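PDB 5I4M: amidase, hydantoinase/carbamoylase family from Burkholderia vietnamiensis, which probably hydrolyses N-carbamoyl-L-amino acids or similar non-peptide carbon-nitrogen bonds with a pair of zinc ions in each subunit. Local coordinates for residues K318-A321 against A322-G326; R176-V179 against D180-I184; G123-V126 against I127-N131; R30-W33 against D34-M37. All coordinates share one frame; numbering follows the deposited sequence. Where two conformers were deposited one is given.

Interaction 1: residues K318-A321 against A322-G326; sequences KMDA and ALRDG
Asp320 and Arg324 form an i to i+4 salt bridge on helix 313-334, one of the helices that lie against the beta strands of the dimerisation domain in M20 enzymes. The two side chains lean toward one another along the helix and meet at an angle, with the carboxylate and guanidinium planes turned 64° apart. The carboxylate lies at the NE edge of the guanidinium, and the flat groups do not stack. Arg324 offers NE, which lies 2.9 Å from Asp320 OD1; NH2 of Arg324 stays 3.5 Å from that oxygen. Its chain runs extended from CG to NE, after a first torsion of -66° that sets CG beside the backbone N and keeps the aliphatic part close to the turn below, with Arg324 CG 3.4 Å from Asp320 O.

Asp320 sets CG anti to its own N, beside the carbonyl carbon (chi1 170°), which brings OD1 to the arginine. OD1 has a second grip, a hydrogen bond with Tyr237 on strand 225-242, so the pair is tied to the strands as well as to its own helix. On the buried side Met319 and Leu323 pack on Phe308, Ile273 and Val270. Lys318 is exposed, and its NZ hydrogen-bonds His277 NE2. Arg324 NE meets Asp320 OD1 on the carboxylate's syn side, somewhat out of the carboxylate plane but close to the guanidinium plane.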
ATOM      1  N   LYS A 318      -6.737  28.929  -2.686  1.00 13.07           N
ATOM      2  CA  LYS A 318      -6.001  28.902  -3.952  1.00 10.52           C
ATOM      3  C   LYS A 318      -5.330  27.554  -4.169  1.00 10.00           C
ATOM      4  O   LYS A 318      -5.305  27.026  -5.290  1.00 11.35           O
ATOM      5  CB  LYS A 318      -4.961  30.026  -3.951  1.00 10.94           C
ATOM      6  CG  LYS A 318      -4.055  30.136  -5.174  1.00 11.33           C
ATOM      7  CD  LYS A 318      -3.040  31.270  -4.952  1.00 11.78           C
ATOM      8  CE  LYS A 318      -2.158  31.529  -6.172  1.00 12.33           C
ATOM      9  NZ  LYS A 318      -1.443  30.304  -6.654  1.00 12.41           N
ATOM     10  N   MET A 319      -4.773  26.983  -3.103  1.00  9.48           N
ATOM     11  CA  MET A 319      -4.176  25.659  -3.212  1.00  9.01           C
ATOM     12  C   MET A 319      -5.233  24.622  -3.579  1.00  8.78           C
ATOM     13  O   MET A 319      -5.003  23.770  -4.446  1.00 11.20           O
ATOM     14  CB  MET A 319      -3.482  25.296  -1.895  1.00  8.57           C
ATOM     15  CG  MET A 319      -2.341  26.246  -1.504  1.00 10.19           C
ATOM     16  SD  MET A 319      -1.771  26.039   0.198  1.00 11.71           S
ATOM     17  CE  MET A 319      -0.999  24.410   0.130  1.00 10.63           C
ATOM     18  N   ASP A 320      -6.392  24.681  -2.918  1.00 10.36           N
ATOM     19  CA  ASP A 320      -7.521  23.815  -3.244  1.00  8.61           C
ATOM     20  C   ASP A 320      -7.862  23.871  -4.729  1.00 11.56           C
ATOM     21  O   ASP A 320      -7.991  22.830  -5.391  1.00 10.07           O
ATOM     22  CB  ASP A 320      -8.737  24.220  -2.404  1.00 12.31           C
ATOM     23  CG  ASP A 320     -10.019  23.528  -2.847  1.00 11.45           C
ATOM     24  OD1 ASP A 320     -10.190  22.328  -2.556  1.00 11.76           O
ATOM     25  OD2 ASP A 320     -10.868  24.188  -3.476  1.00 12.67           O
ATOM     26  N   ALA A 321      -8.013  25.083  -5.273  1.00 11.45           N
ATOM     27  CA  ALA A 321      -8.408  25.208  -6.672  1.00 11.13           C
ATOM     28  C   ALA A 321      -7.327  24.659  -7.595  1.00 13.28           C
ATOM     29  O   ALA A 321      -7.632  24.029  -8.616  1.00 12.90           O
ATOM     30  CB  ALA A 321      -8.723  26.671  -7.005  1.00 13.06           C
ATOM     31  N   ALA A 322      -6.057  24.856  -7.226  1.00 11.13           N
ATOM     32  CA  ALA A 322      -4.952  24.358  -8.038  1.00 12.41           C
ATOM     33  C   ALA A 322      -4.907  22.841  -8.032  1.00 11.99           C
ATOM     34  O   ALA A 322      -4.624  22.222  -9.064  1.00 12.10           O
ATOM     35  CB  ALA A 322      -3.625  24.932  -7.538  1.00 10.29           C
ATOM     36  N   LEU A 323      -5.172  22.223  -6.879  1.00  9.57           N
ATOM     37  CA  LEU A 323      -5.240  20.765  -6.834  1.00  9.55           C
ATOM     38  C   LEU A 323      -6.355  20.241  -7.735  1.00 13.59           C
ATOM     39  O   LEU A 323      -6.143  19.317  -8.527  1.00 13.30           O
ATOM     40  CB  LEU A 323      -5.448  20.283  -5.400  1.00  7.91           C
ATOM     41  CG  LEU A 323      -5.660  18.766  -5.281  1.00 10.14           C
ATOM     42  CD1 LEU A 323      -4.357  18.034  -5.500  1.00  9.81           C
ATOM     43  CD2 LEU A 323      -6.255  18.405  -3.921  1.00 10.02           C
ATOM     44  N   ARG A 324      -7.563  20.806  -7.616  1.00 10.67           N
ATOM     45  CA  ARG A 324      -8.684  20.258  -8.375  1.00 12.08           C
ATOM     46  C   ARG A 324      -8.452  20.403  -9.872  1.00 13.68           C
ATOM     47  O   ARG A 324      -8.750  19.489 -10.650  1.00 12.04           O
ATOM     48  CB  ARG A 324      -9.987  20.935  -7.958  1.00 14.05           C
ATOM     49  CG  ARG A 324     -10.375  20.610  -6.521  1.00 13.51           C
ATOM     50  CD  ARG A 324     -11.543  21.460  -6.073  1.00 16.98           C
ATOM     51  NE  ARG A 324     -11.847  21.271  -4.656  1.00 15.48           N
ATOM     52  CZ  ARG A 324     -12.755  20.418  -4.208  1.00 19.53           C
ATOM     53  NH1 ARG A 324     -13.432  19.668  -5.067  1.00 25.68           N
ATOM     54  NH2 ARG A 324     -12.989  20.322  -2.909  1.00 21.50           N
ATOM     55  N   ASP A 325      -7.887  21.535 -10.282  1.00 12.44           N
ATOM     56  CA  ASP A 325      -7.572  21.755 -11.690  1.00 15.78           C
ATOM     57  C   ASP A 325      -6.487  20.799 -12.168  1.00 16.40           C
ATOM     58  O   ASP A 325      -6.609  20.184 -13.237  1.00 15.03           O
ATOM     59  CB  ASP A 325      -7.136  23.207 -11.886  1.00 17.85           C
ATOM     60  CG  ASP A 325      -6.810  23.523 -13.324  1.00 30.20           C
ATOM     61  OD1 ASP A 325      -7.722  23.426 -14.169  1.00 34.09           O
ATOM     62  OD2 ASP A 325      -5.647  23.881 -13.607  1.00 37.45           O
ATOM     63  N   GLY A 326      -5.412  20.660 -11.388  1.00 13.03           N
ATOM     64  CA  GLY A 326      -4.304  19.829 -11.825  1.00 10.50           C
ATOM     65  C   GLY A 326      -4.659  18.355 -11.834  1.00 12.35           C
ATOM     66  O   GLY A 326      -4.195  17.602 -12.693  1.00 11.00           O
TER

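Interaction 2: residues R176-V179 against D180-I184; sequences RKDV and DGKTI
Two backbone N-H groups converge on a single carboxylate oxygen, Asp178 OD1: Asp180 N at 2.8 Å and Lys182 N at 3.0 Å. They come in over opposite faces of the carboxylate, each more than 50° out of its plane, and between them they limit how the group can rotate. What brings OD1 there is the first torsion of Asp178 (chi1 73°), which tucks CG between the backbone N and the carbonyl carbon and folds the acid over its own turn. The CB of Lys182 also rests against it, 3.6 Å from Asp178 OD1.

The chain beneath is a type I turn from Asp178 to Gly181, with the Asp180 bond making an Asx turn. Gly181 N gives to Asp178 O while Asp178 N gives to Lys182 O at 2.9 Å, and Gly181 takes positive phi: the bonding pattern of a type I turn with a G1 beta bulge. Further back, Ile184 N bonds Arg176 O, next to the single bridge of Lys177 with Thr183.

The other carboxylate oxygen, OD2, has partners of its own. A water donates to Asp178 OD2 at 2.6 Å and to Asp180 OD2 at 2.7 Å, linking two acids whose charges lie near each other, and Arg153 makes a salt bridge to Asp178 OD2. Thr183 caps helix 184-191 through its OG1 to Glu186 N, and Val179 reaches Met287 and Gln289 on strand 282-291.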
ATOM      1  N   ARG A 176     -17.169   7.342  11.227  1.00 11.80           N
ATOM      2  CA  ARG A 176     -15.863   7.320  10.570  1.00 11.57           C
ATOM      3  C   ARG A 176     -15.263   5.924  10.663  1.00  9.10           C
ATOM      4  O   ARG A 176     -15.384   5.255  11.690  1.00 11.11           O
ATOM      5  CB  ARG A 176     -14.914   8.343  11.199  1.00 10.36           C
ATOM      6  CG  ARG A 176     -15.415   9.795  11.193  1.00 11.16           C
ATOM      7  CD  ARG A 176     -15.795  10.247   9.797  1.00 10.36           C
ATOM      8  NE  ARG A 176     -17.189   9.931   9.499  1.00 11.28           N
ATOM      9  CZ  ARG A 176     -17.711   9.899   8.279  1.00 12.89           C
ATOM     10  NH1 ARG A 176     -16.951  10.166   7.223  1.00 14.38           N
ATOM     11  NH2 ARG A 176     -18.992   9.596   8.118  1.00 13.41           N
ATOM     12  N   LYS A 177     -14.622   5.475   9.583  1.00  9.74           N
ATOM     13  CA  LYS A 177     -14.218   4.075   9.446  1.00  9.62           C
ATOM     14  C   LYS A 177     -12.709   3.934   9.289  1.00 12.97           C
ATOM     15  O   LYS A 177     -12.040   4.815   8.733  1.00 10.18           O
ATOM     16  CB  LYS A 177     -14.891   3.418   8.226  1.00 16.79           C
ATOM     17  CG  LYS A 177     -16.396   3.233   8.330  1.00 28.37           C
ATOM     18  CD  LYS A 177     -16.968   2.737   7.005  1.00 30.65           C
ATOM     19  CE  LYS A 177     -18.496   2.651   7.032  1.00 45.19           C
ATOM     20  NZ  LYS A 177     -19.006   1.511   7.855  1.00 46.99           N
ATOM     21  N   ASP A 178     -12.172   2.793   9.739  1.00 11.26           N
ATOM     22  CA  ASP A 178     -10.766   2.513   9.501  1.00 11.28           C
ATOM     23  C   ASP A 178     -10.628   1.695   8.213  1.00 13.76           C
ATOM     24  O   ASP A 178     -11.604   1.447   7.497  1.00 16.16           O
ATOM     25  CB  ASP A 178     -10.111   1.853  10.732  1.00 10.98           C
ATOM     26  CG  ASP A 178     -10.514   0.393  10.964  1.00 14.90           C
ATOM     27  OD1 ASP A 178     -11.209  -0.232  10.142  1.00 13.69           O
ATOM     28  OD2 ASP A 178     -10.082  -0.154  12.014  1.00 13.86           O
ATOM     29  N   VAL A 179      -9.399   1.277   7.896  1.00 15.07           N
ATOM     30  CA  VAL A 179      -9.181   0.603   6.619  1.00 13.97           C
ATOM     31  C   VAL A 179      -9.879  -0.744   6.562  1.00 16.50           C
ATOM     32  O   VAL A 179     -10.057  -1.291   5.470  1.00 21.75           O
ATOM     33  CB  VAL A 179      -7.678   0.426   6.322  1.00 21.51           C
ATOM     34  CG1 VAL A 179      -7.019   1.789   6.037  1.00 21.99           C
ATOM     35  CG2 VAL A 179      -6.990  -0.304   7.473  1.00 18.89           C
ATOM     36  N   ASP A 180     -10.284  -1.301   7.703  1.00 17.45           N
ATOM     37  CA  ASP A 180     -11.019  -2.559   7.728  1.00 22.20           C
ATOM     38  C   ASP A 180     -12.523  -2.355   7.841  1.00 20.39           C
ATOM     39  O   ASP A 180     -13.257  -3.332   8.007  1.00 22.44           O
ATOM     40  CB  ASP A 180     -10.539  -3.436   8.881  1.00 23.09           C
ATOM     41  CG  ASP A 180      -9.082  -3.808   8.760  1.00 28.01           C
ATOM     42  OD1 ASP A 180      -8.625  -4.069   7.633  1.00 29.90           O
ATOM     43  OD2 ASP A 180      -8.391  -3.823   9.794  1.00 28.92           O
ATOM     44  N   GLY A 181     -12.997  -1.116   7.764  1.00 14.71           N
ATOM     45  CA  GLY A 181     -14.417  -0.872   7.857  1.00 16.88           C
ATOM     46  C   GLY A 181     -14.977  -0.777   9.256  1.00 16.36           C
ATOM     47  O   GLY A 181     -16.200  -0.685   9.405  1.00 19.44           O
ATOM     48  N   LYS A 182     -14.135  -0.805  10.290  1.00 15.16           N
ATOM     49  CA  LYS A 182     -14.613  -0.640  11.656  0.60 11.21           C
ATOM     50  C   LYS A 182     -14.879   0.833  11.947  1.00 11.56           C
ATOM     51  O   LYS A 182     -14.082   1.702  11.590  1.00 12.47           O
ATOM     52  CB  LYS A 182     -13.593  -1.195  12.651  0.60 11.01           C
ATOM     53  CG  LYS A 182     -13.282  -2.675  12.451  0.60 14.46           C
ATOM     54  CD  LYS A 182     -12.233  -3.162  13.438  0.60 15.42           C
ATOM     55  CE  LYS A 182     -11.854  -4.621  13.180  0.60 20.41           C
ATOM     56  NZ  LYS A 182     -10.668  -5.007  13.993  0.60 23.17           N
ATOM     57  N   THR A 183     -16.004   1.110  12.599  1.00 11.42           N
ATOM     58  CA  THR A 183     -16.369   2.495  12.880  1.00 13.41           C
ATOM     59  C   THR A 183     -15.853   2.929  14.241  1.00 11.78           C
ATOM     60  O   THR A 183     -15.568   2.112  15.112  1.00 10.36           O
ATOM     61  CB  THR A 183     -17.881   2.702  12.850  1.00 13.77           C
ATOM     62  OG1 THR A 183     -18.474   2.014  13.959  1.00 12.86           O
ATOM     63  CG2 THR A 183     -18.478   2.200  11.533  1.00 15.13           C
ATOM     64  N   ILE A 184     -15.746   4.247  14.415  1.00 10.50           N
ATOM     65  CA  ILE A 184     -15.410   4.790  15.728  1.00 13.02           C
ATOM     66  C   ILE A 184     -16.414   4.313  16.771  1.00 12.02           C
ATOM     67  O   ILE A 184     -16.034   3.893  17.870  1.00 10.42           O
ATOM     68  CB  ILE A 184     -15.331   6.328  15.663  1.00  8.32           C
ATOM     69  CG1 ILE A 184     -14.026   6.761  14.981  1.00  7.83           C
ATOM     70  CG2 ILE A 184     -15.443   6.940  17.069  1.00  9.19           C
ATOM     71  CD1 ILE A 184     -13.825   8.310  14.904  1.00  7.46           C
TER
HETATM   72  O   HOH W   1      -8.730  -2.422  12.023  1.00 22.69           O

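Interaction 3: residues G123-V126 against I127-N131; sequences GLEV and IRSLN
Glu125 O takes the backbone N-H of Ser129 at 2.8 Å, and the Ser129 hydroxyl hangs over the same residue: OG lies 3.1 Å from Glu125 O and 2.8 Å from Glu125 OE1. The bend of the acid at its second torsion (chi2 58°) lets OE1 reach forward along the helix to Ser129, and OE1 also accepts a hydrogen bond from Asp28 N. Its other oxygen, Glu125 OE2, is held by a salt bridge to Arg31 NE and by a water that donates to it at 2.7 Å. That water accepts from Arg128 NH1 at 2.6 Å, a single bridge between Glu125 OE2 and Arg128 NH1, which stay 5.0 Å apart.

Arg128 stretches its chain straight from CG to NE and lays its guanidinium over a methyl group. Leu124 CD2 sits above the centre of one face, 3.7 Å from Arg128 CZ, and Trp69 adds a cation-pi contact.

Val126 and Leu130 run side by side toward helix 411-429, where they touch Leu421, Leu422 and Leu426. Helix 117-132 joins the parallel neighbours 99-103 and 141-145 in a beta-alpha-beta crossover, with helix 29-39 along its Glu125 flank and strand 85-89 against Ile127 and Leu130.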
ATOM      1  N   GLY A 123      -1.946  18.278  32.176  1.00  9.63           N
ATOM      2  CA  GLY A 123      -3.171  18.586  32.897  1.00  8.96           C
ATOM      3  C   GLY A 123      -3.272  17.828  34.204  1.00 12.71           C
ATOM      4  O   GLY A 123      -3.610  18.402  35.242  1.00 11.89           O
ATOM      5  N   LEU A 124      -2.983  16.519  34.169  1.00  9.15           N
ATOM      6  CA  LEU A 124      -2.994  15.731  35.401  1.00  9.65           C
ATOM      7  C   LEU A 124      -2.034  16.312  36.433  1.00 12.24           C
ATOM      8  O   LEU A 124      -2.346  16.357  37.631  1.00 10.90           O
ATOM      9  CB  LEU A 124      -2.635  14.276  35.097  1.00  9.38           C
ATOM     10  CG  LEU A 124      -2.482  13.413  36.353  1.00 12.06           C
ATOM     11  CD1 LEU A 124      -3.799  13.351  37.114  1.00 16.43           C
ATOM     12  CD2 LEU A 124      -2.012  12.014  36.005  1.00 16.81           C
ATOM     13  N   GLU A 125      -0.863  16.769  35.985  1.00 14.55           N
ATOM     14  CA  GLU A 125       0.105  17.368  36.904  1.00 13.07           C
ATOM     15  C   GLU A 125      -0.412  18.678  37.486  1.00 12.80           C
ATOM     16  O   GLU A 125      -0.118  18.992  38.644  1.00 14.91           O
ATOM     17  CB  GLU A 125       1.445  17.573  36.185  1.00 11.19           C
ATOM     18  CG  GLU A 125       2.513  18.340  36.990  1.00 12.87           C
ATOM     19  CD  GLU A 125       2.862  17.689  38.332  1.00 17.85           C
ATOM     20  OE1 GLU A 125       3.150  18.437  39.297  1.00 15.49           O
ATOM     21  OE2 GLU A 125       2.853  16.439  38.432  1.00 16.45           O
ATOM     22  N   VAL A 126      -1.194  19.446  36.716  1.00 11.00           N
ATOM     23  CA  VAL A 126      -1.833  20.639  37.275  1.00 11.61           C
ATOM     24  C   VAL A 126      -2.774  20.249  38.408  1.00 12.16           C
ATOM     25  O   VAL A 126      -2.772  20.855  39.484  1.00 13.24           O
ATOM     26  CB  VAL A 126      -2.570  21.424  36.175  1.00 13.02           C
ATOM     27  CG1 VAL A 126      -3.466  22.487  36.791  1.00 13.45           C
ATOM     28  CG2 VAL A 126      -1.576  22.075  35.247  1.00 11.97           C
ATOM     29  N   ILE A 127      -3.582  19.214  38.192  1.00 14.27           N
ATOM     30  CA  ILE A 127      -4.492  18.738  39.235  0.59 14.29           C
ATOM     31  C   ILE A 127      -3.713  18.353  40.485  1.00 16.77           C
ATOM     32  O   ILE A 127      -4.042  18.756  41.610  1.00 18.56           O
ATOM     33  CB  ILE A 127      -5.321  17.552  38.714  0.59 13.00           C
ATOM     34  CG1 ILE A 127      -6.206  17.989  37.544  0.59 12.99           C
ATOM     35  CG2 ILE A 127      -6.132  16.936  39.848  0.59 15.55           C
ATOM     36  CD1 ILE A 127      -7.212  19.030  37.908  0.59 12.38           C
ATOM     37  N   ARG A 128      -2.658  17.553  40.303  1.00 18.07           N
ATOM     38  CA  ARG A 128      -1.880  17.103  41.453  1.00 17.71           C
ATOM     39  C   ARG A 128      -1.209  18.274  42.157  1.00 15.42           C
ATOM     40  O   ARG A 128      -1.081  18.284  43.387  1.00 18.17           O
ATOM     41  CB  ARG A 128      -0.839  16.074  41.011  1.00 12.97           C
ATOM     42  CG  ARG A 128      -1.432  14.765  40.523  1.00 13.57           C
ATOM     43  CD  ARG A 128      -0.346  13.863  39.969  1.00 18.22           C
ATOM     44  NE  ARG A 128      -0.760  12.460  39.892  1.00 16.60           N
ATOM     45  CZ  ARG A 128      -0.114  11.523  39.198  1.00 15.61           C
ATOM     46  NH1 ARG A 128       0.969  11.834  38.498  1.00 12.79           N
ATOM     47  NH2 ARG A 128      -0.558  10.269  39.204  1.00 15.35           N
ATOM     48  N   SER A 129      -0.769  19.270  41.388  1.00 17.44           N
ATOM     49  CA  SER A 129      -0.095  20.415  41.984  1.00 15.57           C
ATOM     50  C   SER A 129      -1.074  21.296  42.744  1.00 17.66           C
ATOM     51  O   SER A 129      -0.724  21.855  43.789  1.00 21.34           O
ATOM     52  CB  SER A 129       0.632  21.211  40.905  1.00 16.45           C
ATOM     53  OG  SER A 129       1.790  20.521  40.479  1.00 19.56           O
ATOM     54  N   LEU A 130      -2.304  21.431  42.243  1.00 15.77           N
ATOM     55  CA  LEU A 130      -3.321  22.130  43.020  1.00 15.87           C
ATOM     56  C   LEU A 130      -3.599  21.399  44.323  1.00 16.66           C
ATOM     57  O   LEU A 130      -3.824  22.029  45.359  1.00 17.73           O
ATOM     58  CB  LEU A 130      -4.610  22.271  42.213  1.00 15.45           C
ATOM     59  CG  LEU A 130      -4.555  23.070  40.913  1.00 14.82           C
ATOM     60  CD1 LEU A 130      -5.865  22.903  40.155  1.00 18.29           C
ATOM     61  CD2 LEU A 130      -4.279  24.528  41.201  1.00 18.41           C
ATOM     62  N   ASN A 131      -3.596  20.063  44.295  1.00 16.24           N
ATOM     63  CA  ASN A 131      -3.751  19.316  45.541  1.00 17.93           C
ATOM     64  C   ASN A 131      -2.558  19.532  46.463  1.00 17.80           C
ATOM     65  O   ASN A 131      -2.728  19.792  47.662  1.00 19.97           O
ATOM     66  CB  ASN A 131      -3.936  17.826  45.249  1.00 18.16           C
ATOM     67  CG  ASN A 131      -5.222  17.538  44.508  1.00 20.79           C
ATOM     68  OD1 ASN A 131      -6.117  18.371  44.464  1.00 19.02           O
ATOM     69  ND2 ASN A 131      -5.320  16.346  43.918  1.00 20.53           N
TER
HETATM   70  O   HOH W   2       1.686  14.136  37.543  1.00 14.16           O

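Interaction 4: residues R30-W33 against D34-M37; sequences RRLW and DSLM
Leu32 O is the tight point of this helical turn, receiving both the Ser35 hydroxyl and the backbone N-H of Leu36. The hydroxyl bond is short, Ser35 OG to Leu32 O 2.6 Å; the Leu36 N to Leu32 O bond is 3.0 Å. A first torsion of 74° places Ser35 OG between its backbone N and carbonyl carbon, turned back to the preceding turn, which gives the buried hydroxyl an acceptor within its own helix. Leu32 CD1 lies beside the hydroxyl and meets Leu36 CD1 at 4.4 Å, and the side chains of Leu32, Ser35 and Leu36 press on Ile414, Ala418 and Leu121 of the neighbouring helices.

Trp33 and Met37 make the next layer. The methionine chain, bent at its second and third torsions, curls over the indole: Met37 CG lies 3.4 Å from Trp33 NE1, and CE sits over one face, 4.0 Å from the centroid of the six-membered ring and 24° off the normal, in a CH-pi contact. The sulfur comes in obliquely to the five-membered ring.

The outer flank is looser. Arg30 and Asp34 are exposed and touch through carbon rather than charge, with Arg30 CG 3.4 Å from Asp34 OD2; Arg30 NE remains 4.6 Å from Asp34 OD2, too far for a salt bridge. Asp34 OD1 meets the Trp33 ring at its edge, in plane. Overall this is an i to i+4 Met-aromatic contact on amphipathic helix 29-39, packed against helices 117-132 and 411-429 with the side chain of Leu36 about 9 Å from that of the zinc ligand Asp115.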
ATOM      1  N   ARG A  30       9.614  16.273  38.040  1.00 14.03           N
ATOM      2  CA  ARG A  30       9.983  14.865  37.952  1.00 13.71           C
ATOM      3  C   ARG A  30       8.749  13.978  37.934  1.00 16.67           C
ATOM      4  O   ARG A  30       8.694  12.998  37.181  1.00 18.32           O
ATOM      5  CB  ARG A  30      10.899  14.477  39.114  1.00 24.15           C
ATOM      6  CG  ARG A  30      11.305  13.010  39.067  1.00 31.71           C
ATOM      7  CD  ARG A  30      12.215  12.613  40.217  1.00 40.63           C
ATOM      8  NE  ARG A  30      11.599  12.850  41.519  1.00 48.58           N
ATOM      9  CZ  ARG A  30      12.164  12.523  42.678  1.00 52.70           C
ATOM     10  NH1 ARG A  30      13.355  11.935  42.692  1.00 53.19           N
ATOM     11  NH2 ARG A  30      11.541  12.780  43.821  1.00 53.59           N
ATOM     12  N   ARG A  31       7.748  14.305  38.753  1.00 15.14           N
ATOM     13  CA  ARG A  31       6.510  13.536  38.737  1.00 13.74           C
ATOM     14  C   ARG A  31       5.884  13.541  37.350  1.00 14.54           C
ATOM     15  O   ARG A  31       5.445  12.496  36.855  1.00 14.74           O
ATOM     16  CB  ARG A  31       5.537  14.093  39.770  1.00 16.08           C
ATOM     17  CG  ARG A  31       4.233  13.315  39.869  1.00 12.71           C
ATOM     18  CD  ARG A  31       3.429  13.792  41.073  1.00 15.72           C
ATOM     19  NE  ARG A  31       3.075  15.206  40.969  1.00 15.81           N
ATOM     20  CZ  ARG A  31       2.641  15.937  41.990  1.00 14.58           C
ATOM     21  NH1 ARG A  31       2.526  15.381  43.190  1.00 16.94           N
ATOM     22  NH2 ARG A  31       2.339  17.220  41.821  1.00 18.52           N
ATOM     23  N   LEU A  32       5.854  14.709  36.697  1.00 12.05           N
ATOM     24  CA  LEU A  32       5.308  14.801  35.347  1.00 10.70           C
ATOM     25  C   LEU A  32       6.154  14.007  34.352  1.00 11.58           C
ATOM     26  O   LEU A  32       5.625  13.227  33.555  1.00 10.33           O
ATOM     27  CB  LEU A  32       5.221  16.273  34.933  1.00 10.64           C
ATOM     28  CG  LEU A  32       4.832  16.536  33.473  1.00  9.96           C
ATOM     29  CD1 LEU A  32       3.526  15.873  33.116  1.00 12.43           C
ATOM     30  CD2 LEU A  32       4.740  18.050  33.247  1.00 12.77           C
ATOM     31  N   TRP A  33       7.475  14.202  34.383  1.00 12.46           N
ATOM     32  CA  TRP A  33       8.362  13.470  33.484  1.00 15.22           C
ATOM     33  C   TRP A  33       8.204  11.966  33.651  1.00 16.78           C
ATOM     34  O   TRP A  33       8.100  11.228  32.662  1.00 11.27           O
ATOM     35  CB  TRP A  33       9.816  13.873  33.726  1.00 15.26           C
ATOM     36  CG  TRP A  33      10.766  13.157  32.805  1.00 16.43           C
ATOM     37  CD1 TRP A  33      11.437  11.987  33.056  1.00 19.97           C
ATOM     38  CD2 TRP A  33      11.131  13.550  31.479  1.00 16.42           C
ATOM     39  NE1 TRP A  33      12.201  11.635  31.965  1.00 14.93           N
ATOM     40  CE2 TRP A  33      12.023  12.574  30.982  1.00 17.01           C
ATOM     41  CE3 TRP A  33      10.782  14.630  30.655  1.00 15.14           C
ATOM     42  CZ2 TRP A  33      12.590  12.661  29.712  1.00 15.15           C
ATOM     43  CZ3 TRP A  33      11.341  14.707  29.392  1.00 11.35           C
ATOM     44  CH2 TRP A  33      12.233  13.731  28.930  1.00 13.61           C
ATOM     45  N   ASP A  34       8.194  11.485  34.900  1.00 14.72           N
ATOM     46  CA  ASP A  34       8.037  10.050  35.122  1.00 13.40           C
ATOM     47  C   ASP A  34       6.691   9.552  34.616  1.00 14.86           C
ATOM     48  O   ASP A  34       6.592   8.425  34.119  1.00 12.88           O
ATOM     49  CB  ASP A  34       8.209   9.713  36.605  1.00 13.89           C
ATOM     50  CG  ASP A  34       9.625   9.950  37.097  1.00 22.11           C
ATOM     51  OD1 ASP A  34      10.528  10.096  36.248  1.00 22.24           O
ATOM     52  OD2 ASP A  34       9.833   9.980  38.330  1.00 23.35           O
ATOM     53  N   SER A  35       5.642  10.372  34.718  1.00 14.37           N
ATOM     54  CA  SER A  35       4.368   9.930  34.176  1.00 10.60           C
ATOM     55  C   SER A  35       4.439   9.808  32.659  1.00 13.79           C
ATOM     56  O   SER A  35       3.836   8.892  32.087  1.00 10.01           O
ATOM     57  CB  SER A  35       3.235  10.866  34.614  1.00 11.11           C
ATOM     58  OG  SER A  35       3.255  12.104  33.928  1.00 11.97           O
ATOM     59  N   LEU A  36       5.206  10.689  31.998  1.00  9.63           N
ATOM     60  CA  LEU A  36       5.399  10.563  30.556  1.00 11.02           C
ATOM     61  C   LEU A  36       6.170   9.294  30.213  1.00 11.57           C
ATOM     62  O   LEU A  36       5.811   8.578  29.274  1.00 10.09           O
ATOM     63  CB  LEU A  36       6.122  11.793  30.006  1.00  9.01           C
ATOM     64  CG  LEU A  36       5.201  12.998  29.827  1.00  9.46           C
ATOM     65  CD1 LEU A  36       5.987  14.318  29.807  1.00 12.33           C
ATOM     66  CD2 LEU A  36       4.388  12.867  28.543  1.00 10.91           C
ATOM     67  N   MET A  37       7.223   8.990  30.977  1.00 11.05           N
ATOM     68  CA  MET A  37       7.971   7.770  30.713  1.00 11.39           C
ATOM     69  C   MET A  37       7.115   6.533  30.958  1.00 10.38           C
ATOM     70  O   MET A  37       7.274   5.521  30.267  1.00 14.53           O
ATOM     71  CB  MET A  37       9.234   7.741  31.572  1.00 11.73           C
ATOM     72  CG  MET A  37      10.150   8.956  31.359  1.00 14.82           C
ATOM     73  SD  MET A  37      10.791   9.050  29.668  1.00 17.21           S
ATOM     74  CE  MET A  37       9.785  10.362  28.982  1.00 13.55           C
TER

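Interactions 3 and 4 belong to one packing unit: their centres are 13 Å apart, and helices 29-39 and 117-132 are joined there by an ion pair. Interaction 3 is mostly buried and mixes apolar packing with a water-linked acid and arginine; interaction 4 grades from a buried leucine-serine side to an exposed charged flank. Interaction 1 lies on the far side of the chain's centre, about 47 Å from interaction 3 between centres, and uses a direct salt bridge on a helix that covers strands. Interaction 2 is a turn between two helices, exposed for the most part but built round the buried Asp178, with backbone bonds as well as the carboxylate holding it.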